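Local coordinates for protein leucyl-trna synthetase (Plasmodium falciparum, PDB 5FOC) that probably attaches leucine to its cognate tRNA using ATP and, through the editing domain that forms this chain, hydrolyses wrongly charged tRNA, at residues Y22-N27 with E221-L226; D261-Y266 with E315-Y320. The protein carries 2 engineered substitutions. All coordinates share one frame; numbering follows the deposited sequence. Where two conformers were deposited one is given.

From the N terminus, strand 7-15 of the large mixed sheet runs into helix 18-35, and contact 1 ties this helix to the loop between strands 216-219 and 227-229. It thereby closes a loop of 193 residues, part of it not modelled, with 35 residues in helix and 32 in strand. Only after that closure does contact 2 begin: the start of helix 263-274 meets the connection between helices 307-314 and 325-339, enclosing 48 mainly helical or irregular residues. The two closures therefore follow in series, neither nesting nor crossing. The centres of contact 1 and contact 2 lie about 28 Å apart. The nearest atoms of contact 1 and contact 2 are about 10 Å apart, without touching.

Contact 1 (Y22-N27 with E221-L226); sequences YSIFMN and EHFVGL
The carbonyl O of His222 is met by three side-chain carbons of Ile24, of which CD1 comes closest, 3.4 Å from that oxygen. This is packing of a methyl group against a peptide oxygen, and the rest of the interface is apolar. Ile24 supplies 93 of the 160 Å² buried between the segments, as the one residue of 22-27 that touches 221-226. Its branches divide the work: CG2 stands opposite the backbone N (chi1 -65° for CG1) and approaches Phe223 CE1 obliquely at 4.0 Å, while CD1, at the end of an extended CG1 arm, goes tip to tip with Leu226, lying 4.0 Å from its CD2. The receiving surface is a type II beta turn from Phe223 to Leu226 in the connection between strands 216-219 and 227-229, closed by Leu226 N donating to Phe223 O (3.1 Å). Gly225 has the positive phi, 100°, of that turn's third position. Elsewhere in the fold, Phe223 meets Phe123 edge-to-face, and both Phe223 and Leu226 pack on Ile240, so Ile24 meets loop residues that themselves pack on strand 238-242. At the more exposed margin, CB of His222 lies 4.2 Å from Ile24 CG2, but its ring turns away; Glu221 CG sits over one face of that imidazole, 4.0 Å above the plane.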
ATOM      1  N   TYR A  22      14.682  -6.089  -6.132  1.00 20.27           N
ATOM      2  CA  TYR A  22      15.667  -5.799  -7.170  1.00 20.39           C
ATOM      3  C   TYR A  22      15.556  -6.749  -8.397  1.00 19.91           C
ATOM      4  O   TYR A  22      15.723  -6.319  -9.530  1.00 21.73           O
ATOM      5  CB  TYR A  22      17.078  -5.923  -6.555  1.00 20.01           C
ATOM      6  CG  TYR A  22      18.225  -5.734  -7.497  1.00 21.52           C
ATOM      7  CD1 TYR A  22      18.313  -4.641  -8.354  1.00 24.25           C
ATOM      8  CD2 TYR A  22      19.315  -6.655  -7.492  1.00 24.06           C
ATOM      9  CE1 TYR A  22      19.391  -4.485  -9.200  1.00 24.43           C
ATOM     10  CE2 TYR A  22      20.375  -6.480  -8.321  1.00 24.36           C
ATOM     11  CZ  TYR A  22      20.441  -5.423  -9.176  1.00 21.75           C
ATOM     12  OH  TYR A  22      21.512  -5.236 -10.011  1.00 23.98           O
ATOM     13  N   SER A  23      15.367  -8.059  -8.163  1.00 20.19           N
ATOM     14  CA  SER A  23      15.174  -9.007  -9.285  1.00 22.08           C
ATOM     15  C   SER A  23      13.948  -8.614 -10.136  1.00 20.51           C
ATOM     16  O   SER A  23      14.016  -8.595 -11.367  1.00 22.12           O
ATOM     17  CB  SER A  23      14.962 -10.425  -8.794  1.00 24.48           C
ATOM     18  OG  SER A  23      16.088 -10.802  -8.073  1.00 34.59           O
ATOM     19  N   ILE A  24      12.845  -8.325  -9.438  1.00 20.53           N
ATOM     20  CA  ILE A  24      11.622  -7.875 -10.109  1.00 19.56           C
ATOM     21  C   ILE A  24      11.892  -6.602 -10.935  1.00 19.59           C
ATOM     22  O   ILE A  24      11.546  -6.556 -12.119  1.00 21.83           O
ATOM     23  CB  ILE A  24      10.451  -7.673  -9.106  1.00 20.38           C
ATOM     24  CG1 ILE A  24      10.008  -8.994  -8.459  1.00 22.74           C
ATOM     25  CG2 ILE A  24       9.250  -6.986  -9.798  1.00 20.49           C
ATOM     26  CD1 ILE A  24       9.153  -8.822  -7.208  1.00 24.15           C
ATOM     27  N   PHE A  25      12.606  -5.661 -10.339  1.00 18.19           N
ATOM     28  CA  PHE A  25      12.974  -4.391 -10.967  1.00 19.57           C
ATOM     29  C   PHE A  25      13.765  -4.629 -12.246  1.00 18.29           C
ATOM     30  O   PHE A  25      13.450  -4.119 -13.327  1.00 21.07           O
ATOM     31  CB  PHE A  25      13.672  -3.490  -9.942  1.00 20.03           C
ATOM     32  CG  PHE A  25      14.132  -2.150 -10.458  1.00 20.26           C
ATOM     33  CD1 PHE A  25      15.242  -1.989 -11.259  1.00 20.98           C
ATOM     34  CD2 PHE A  25      13.352  -1.008 -10.183  1.00 22.29           C
ATOM     35  CE1 PHE A  25      15.661  -0.752 -11.735  1.00 21.49           C
ATOM     36  CE2 PHE A  25      13.778   0.214 -10.652  1.00 24.72           C
ATOM     37  CZ  PHE A  25      14.860   0.365 -11.451  1.00 21.80           C
ATOM     38  N   MET A  26      14.854  -5.422 -12.164  1.00 20.63           N
ATOM     39  CA  MET A  26      15.683  -5.633 -13.329  1.00 19.21           C
ATOM     40  C   MET A  26      14.997  -6.494 -14.386  1.00 20.42           C
ATOM     41  O   MET A  26      15.246  -6.318 -15.573  1.00 22.10           O
ATOM     42  CB  MET A  26      17.060  -6.261 -12.910  1.00 20.65           C
ATOM     43  CG  MET A  26      17.890  -5.296 -12.080  1.00 21.97           C
ATOM     44  SD  MET A  26      18.152  -3.657 -12.825  1.00 24.05           S
ATOM     45  CE  MET A  26      18.712  -4.051 -14.477  1.00 25.55           C
ATOM     46  N   ASN A  27      14.130  -7.415 -13.961  1.00 22.08           N
ATOM     47  CA  ASN A  27      13.326  -8.177 -14.922  1.00 22.83           C
ATOM     48  C   ASN A  27      12.463  -7.223 -15.781  1.00 22.64           C
ATOM     49  O   ASN A  27      12.386  -7.373 -17.004  1.00 23.02           O
ATOM     50  CB  ASN A  27      12.411  -9.210 -14.224  1.00 26.88           C
ATOM     51  CG  ASN A  27      13.174 -10.424 -13.718  1.00 32.18           C
ATOM     52  OD1 ASN A  27      14.279 -10.692 -14.167  1.00 39.38           O
ATOM     53  ND2 ASN A  27      12.584 -11.158 -12.769  1.00 42.71           N
ATOM     54  N   GLU A 221       0.676  -7.392 -10.653  1.00 20.75           N
ATOM     55  CA  GLU A 221       0.766  -8.851 -10.561  1.00 18.94           C
ATOM     56  C   GLU A 221       2.183  -9.298 -10.174  1.00 20.78           C
ATOM     57  O   GLU A 221       2.379 -10.300  -9.472  1.00 24.30           O
ATOM     58  CB  GLU A 221       0.324  -9.525 -11.859  1.00 26.78           C
ATOM     59  CG  GLU A 221       1.102  -9.195 -13.107  1.00 29.42           C
ATOM     60  CD  GLU A 221       0.698 -10.056 -14.306  1.00 38.88           C
ATOM     61  OE1 GLU A 221       0.242 -11.202 -14.157  1.00 48.66           O
ATOM     62  OE2 GLU A 221       0.872  -9.602 -15.430  1.00 48.51           O
ATOM     63  N   HIS A 222       3.166  -8.537 -10.617  1.00 23.20           N
ATOM     64  CA  HIS A 222       4.557  -8.904 -10.371  1.00 20.68           C
ATOM     65  C   HIS A 222       5.008  -8.736  -8.947  1.00 21.81           C
ATOM     66  O   HIS A 222       6.026  -9.348  -8.510  1.00 25.92           O
ATOM     67  CB  HIS A 222       5.476  -8.165 -11.296  1.00 23.90           C
ATOM     68  CG  HIS A 222       5.234  -8.489 -12.718  1.00 25.39           C
ATOM     69  ND1 HIS A 222       5.306  -9.772 -13.205  1.00 25.95           N
ATOM     70  CD2 HIS A 222       4.850  -7.712 -13.760  1.00 28.23           C
ATOM     71  CE1 HIS A 222       5.044  -9.770 -14.493  1.00 28.03           C
ATOM     72  NE2 HIS A 222       4.727  -8.535 -14.845  1.00 32.00           N
ATOM     73  N   PHE A 223       4.267  -7.976  -8.174  1.00 21.42           N
ATOM     74  CA  PHE A 223       4.544  -7.775  -6.758  1.00 21.19           C
ATOM     75  C   PHE A 223       3.789  -8.702  -5.822  1.00 20.00           C
ATOM     76  O   PHE A 223       4.073  -8.716  -4.607  1.00 21.17           O
ATOM     77  CB  PHE A 223       4.245  -6.352  -6.355  1.00 18.46           C
ATOM     78  CG  PHE A 223       5.034  -5.306  -7.094  1.00 19.44           C
ATOM     79  CD1 PHE A 223       6.429  -5.296  -7.093  1.00 25.12           C
ATOM     80  CD2 PHE A 223       4.383  -4.257  -7.739  1.00 21.38           C
ATOM     81  CE1 PHE A 223       7.126  -4.282  -7.737  1.00 24.30           C
ATOM     82  CE2 PHE A 223       5.082  -3.264  -8.393  1.00 26.50           C
ATOM     83  CZ  PHE A 223       6.437  -3.254  -8.386  1.00 25.33           C
ATOM     84  N   VAL A 224       2.816  -9.438  -6.374  1.00 20.36           N
ATOM     85  CA  VAL A 224       1.997 -10.330  -5.572  1.00 20.17           C
ATOM     86  C   VAL A 224       2.896 -11.388  -4.950  1.00 20.32           C
ATOM     87  O   VAL A 224       3.706 -12.006  -5.614  1.00 25.73           O
ATOM     88  CB  VAL A 224       0.819 -10.926  -6.370  1.00 20.23           C
ATOM     89  CG1 VAL A 224       0.066 -11.983  -5.586  1.00 23.02           C
ATOM     90  CG2 VAL A 224      -0.153  -9.778  -6.694  1.00 18.84           C
ATOM     91  N   GLY A 225       2.770 -11.516  -3.639  1.00 21.13           N
ATOM     92  CA  GLY A 225       3.586 -12.498  -2.853  1.00 20.79           C
ATOM     93  C   GLY A 225       4.790 -11.893  -2.132  1.00 21.06           C
ATOM     94  O   GLY A 225       5.356 -12.505  -1.218  1.00 25.14           O
ATOM     95  N   LEU A 226       5.245 -10.696  -2.535  1.00 22.08           N
ATOM     96  CA  LEU A 226       6.266  -9.989  -1.799  1.00 21.43           C
ATOM     97  C   LEU A 226       5.850  -9.785  -0.362  1.00 22.60           C
ATOM     98  O   LEU A 226       4.682  -9.488  -0.056  1.00 22.46           O
ATOM     99  CB  LEU A 226       6.576  -8.606  -2.363  1.00 22.47           C
ATOM    100  CG  LEU A 226       7.473  -8.403  -3.554  1.00 27.13           C
ATOM    101  CD1 LEU A 226       7.661  -6.907  -3.810  1.00 30.15           C
ATOM    102  CD2 LEU A 226       8.826  -9.007  -3.264  1.00 28.92           C
TER

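Contact 2 (D261-Y266 with E315-Y320); sequences DSTDDY and EKVSSY
Thr263 and Asp264 are the residues of 261-266 that touch 315-320, and Ser262 before them marks the start of their helix. It takes the N-cap position, supported by the backbone bond from Tyr266 N to Ser262 O at 2.9 Å. A side-chain capping bond, Asp265 N to Ser262 OG, is seen in one of two conformers of the serine, and its exact geometry is doubtful. In the first turn, Thr263 directs CG2 at Val317 CG2, 4.2 Å away, while its OG1 bonds to Gly308 O. Its neighbour Asp264 contributes backbone, its O lying 4.3 Å from Tyr320 CB, and its carboxylate leads away; 89 Å² is buried between the segments. This Asp-Ser-Thr-Asp-Asp run is in the editing domain and, as in related leucyl-tRNA synthetases, probably borders the editing pocket; Asp265 points away from the loop. Across from this turn, a Schellman motif ends helix 307-314, Lys316 having a phi of 60°. Next along, Val317 packs against Thr263 and also touches Tyr312 of helix 307-314 and Ile328 of helix 325-339. Further on, Tyr320 N bonds to Asp271 OD2 of helix 263-274, and its hydroxyl pairs with Thr244 OG1.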
ATOM      1  N   ASP A 261     -11.482  -5.700  10.467  1.00 19.16           N
ATOM      2  CA  ASP A 261     -12.216  -4.432  10.667  1.00 19.59           C
ATOM      3  C   ASP A 261     -12.805  -3.833   9.423  1.00 20.49           C
ATOM      4  O   ASP A 261     -13.488  -2.743   9.515  1.00 23.75           O
ATOM      5  CB  ASP A 261     -11.267  -3.447  11.274  1.00 24.11           C
ATOM      6  CG  ASP A 261     -10.807  -3.866  12.680  1.00 22.03           C
ATOM      7  OD1 ASP A 261     -11.573  -4.550  13.401  1.00 23.24           O
ATOM      8  OD2 ASP A 261      -9.710  -3.421  13.072  1.00 25.10           O
ATOM      9  N   SER A 262     -12.646  -4.493   8.292  1.00 20.27           N
ATOM     10  CA  SER A 262     -13.155  -4.018   7.010  0.50 21.52           C
ATOM     11  C   SER A 262     -13.817  -5.157   6.271  1.00 20.05           C
ATOM     12  O   SER A 262     -13.210  -6.211   6.077  1.00 24.26           O
ATOM     13  CB  SER A 262     -12.053  -3.427   6.159  0.50 23.75           C
ATOM     14  OG  SER A 262     -12.393  -3.434   4.786  0.50 23.63           O
ATOM     15  N   THR A 263     -15.076  -4.974   5.874  1.00 22.22           N
ATOM     16  CA  THR A 263     -15.817  -6.016   5.182  1.00 22.35           C
ATOM     17  C   THR A 263     -15.271  -6.277   3.783  1.00 19.49           C
ATOM     18  O   THR A 263     -15.264  -7.432   3.348  1.00 22.84           O
ATOM     19  CB  THR A 263     -17.319  -5.720   5.150  1.00 23.50           C
ATOM     20  OG1 THR A 263     -17.787  -5.658   6.494  1.00 28.11           O
ATOM     21  CG2 THR A 263     -18.071  -6.792   4.421  1.00 26.09           C
ATOM     22  N   ASP A 264     -14.792  -5.256   3.084  1.00 20.61           N
ATOM     23  CA  ASP A 264     -14.256  -5.485   1.753  1.00 21.00           C
ATOM     24  C   ASP A 264     -12.950  -6.282   1.862  1.00 20.16           C
ATOM     25  O   ASP A 264     -12.756  -7.246   1.100  1.00 23.69           O
ATOM     26  CB  ASP A 264     -14.056  -4.227   0.896  1.00 26.38           C
ATOM     27  CG  ASP A 264     -13.333  -3.134   1.579  1.00 27.09           C
ATOM     28  OD1 ASP A 264     -13.349  -3.023   2.828  1.00 34.63           O
ATOM     29  OD2 ASP A 264     -12.756  -2.321   0.836  1.00 36.92           O
ATOM     30  N   ASP A 265     -12.129  -5.930   2.852  1.00 21.03           N
ATOM     31  CA  ASP A 265     -10.834  -6.635   3.075  1.00 19.91           C
ATOM     32  C   ASP A 265     -11.124  -8.060   3.433  1.00 20.40           C
ATOM     33  O   ASP A 265     -10.526  -8.985   2.868  1.00 23.04           O
ATOM     34  CB  ASP A 265     -10.046  -5.972   4.208  1.00 21.77           C
ATOM     35  CG  ASP A 265      -9.557  -4.559   3.844  1.00 20.44           C
ATOM     36  OD1 ASP A 265      -9.825  -4.123   2.672  1.00 25.02           O
ATOM     37  OD2 ASP A 265      -8.945  -3.876   4.683  1.00 21.18           O
ATOM     38  N   TYR A 266     -12.051  -8.257   4.360  1.00 20.65           N
ATOM     39  CA  TYR A 266     -12.479  -9.599   4.740  1.00 20.48           C
ATOM     40  C   TYR A 266     -12.923 -10.411   3.529  1.00 19.81           C
ATOM     41  O   TYR A 266     -12.547 -11.597   3.350  1.00 23.84           O
ATOM     42  CB  TYR A 266     -13.617  -9.547   5.762  1.00 21.97           C
ATOM     43  CG  TYR A 266     -13.943 -10.909   6.279  1.00 21.86           C
ATOM     44  CD1 TYR A 266     -13.239 -11.423   7.356  1.00 21.30           C
ATOM     45  CD2 TYR A 266     -14.879 -11.726   5.655  1.00 26.67           C
ATOM     46  CE1 TYR A 266     -13.476 -12.732   7.812  1.00 26.86           C
ATOM     47  CE2 TYR A 266     -15.118 -13.032   6.100  1.00 30.60           C
ATOM     48  CZ  TYR A 266     -14.417 -13.528   7.188  1.00 27.92           C
ATOM     49  OH  TYR A 266     -14.637 -14.806   7.653  1.00 31.61           O
ATOM     50  N   GLU A 315     -24.938  -9.202   5.956  1.00 41.39           N
ATOM     51  CA  GLU A 315     -25.455  -8.637   4.675  1.00 41.59           C
ATOM     52  C   GLU A 315     -25.355  -9.600   3.482  1.00 39.80           C
ATOM     53  O   GLU A 315     -25.703  -9.235   2.342  1.00 42.12           O
ATOM     54  CB  GLU A 315     -24.805  -7.300   4.315  1.00 41.74           C
ATOM     55  CG  GLU A 315     -24.742  -6.243   5.408  1.00 43.85           C
ATOM     56  CD  GLU A 315     -26.080  -5.812   5.966  1.00 49.25           C
ATOM     57  OE1 GLU A 315     -27.094  -5.850   5.238  1.00 48.14           O
ATOM     58  OE2 GLU A 315     -26.102  -5.402   7.153  1.00 56.46           O
ATOM     59  N   LYS A 316     -24.905 -10.822   3.757  1.00 38.46           N
ATOM     60  CA  LYS A 316     -24.838 -11.914   2.785  1.00 44.10           C
ATOM     61  C   LYS A 316     -23.950 -11.610   1.587  1.00 46.32           C
ATOM     62  O   LYS A 316     -24.278 -11.964   0.450  1.00 52.64           O
ATOM     63  CB  LYS A 316     -26.255 -12.338   2.343  1.00 44.64           C
ATOM     64  CG  LYS A 316     -27.137 -12.750   3.496  1.00 43.14           C
ATOM     65  CD  LYS A 316     -26.748 -14.119   4.011  1.00 45.33           C
ATOM     66  CE  LYS A 316     -27.340 -14.326   5.384  1.00 50.06           C
ATOM     67  NZ  LYS A 316     -27.491 -15.773   5.659  1.00 58.05           N
ATOM     68  N   VAL A 317     -22.813 -10.975   1.846  1.00 41.04           N
ATOM     69  CA  VAL A 317     -21.870 -10.608   0.792  1.00 36.38           C
ATOM     70  C   VAL A 317     -21.386 -11.851   0.077  1.00 31.10           C
ATOM     71  O   VAL A 317     -20.903 -12.796   0.716  1.00 42.60           O
ATOM     72  CB  VAL A 317     -20.642  -9.868   1.344  1.00 35.80           C
ATOM     73  CG1 VAL A 317     -19.584  -9.731   0.247  1.00 31.37           C
ATOM     74  CG2 VAL A 317     -21.054  -8.532   1.973  1.00 34.77           C
ATOM     75  N   SER A 318     -21.473 -11.837  -1.247  1.00 30.99           N
ATOM     76  CA  SER A 318     -21.209 -13.032  -2.051  1.00 32.65           C
ATOM     77  C   SER A 318     -19.781 -13.187  -2.515  1.00 29.53           C
ATOM     78  O   SER A 318     -19.365 -14.302  -2.768  1.00 32.78           O
ATOM     79  CB  SER A 318     -22.159 -13.079  -3.239  1.00 34.39           C
ATOM     80  OG  SER A 318     -23.467 -13.177  -2.717  1.00 35.55           O
ATOM     81  N   SER A 319     -19.062 -12.070  -2.626  1.00 27.92           N
ATOM     82  CA  SER A 319     -17.698 -12.009  -3.101  1.00 28.99           C
ATOM     83  C   SER A 319     -17.176 -10.585  -2.860  1.00 25.06           C
ATOM     84  O   SER A 319     -17.947  -9.662  -2.499  1.00 27.92           O
ATOM     85  CB  SER A 319     -17.598 -12.317  -4.592  1.00 25.88           C
ATOM     86  OG  SER A 319     -18.065 -11.182  -5.344  1.00 26.29           O
ATOM     87  N   TYR A 320     -15.876 -10.386  -3.095  1.00 26.65           N
ATOM     88  CA  TYR A 320     -15.281  -9.065  -2.894  1.00 21.25           C
ATOM     89  C   TYR A 320     -15.660  -8.125  -4.025  1.00 23.29           C
ATOM     90  O   TYR A 320     -15.375  -6.946  -3.948  1.00 25.55           O
ATOM     91  CB  TYR A 320     -13.767  -9.114  -2.651  1.00 22.66           C
ATOM     92  CG  TYR A 320     -12.866  -9.190  -3.865  1.00 22.26           C
ATOM     93  CD1 TYR A 320     -12.426 -10.419  -4.390  1.00 25.93           C
ATOM     94  CD2 TYR A 320     -12.330  -8.036  -4.408  1.00 23.59           C
ATOM     95  CE1 TYR A 320     -11.586 -10.462  -5.494  1.00 25.93           C
ATOM     96  CE2 TYR A 320     -11.499  -8.061  -5.491  1.00 22.84           C
ATOM     97  CZ  TYR A 320     -11.098  -9.284  -6.025  1.00 23.68           C
ATOM     98  OH  TYR A 320     -10.250  -9.267  -7.116  1.00 30.31           O
TER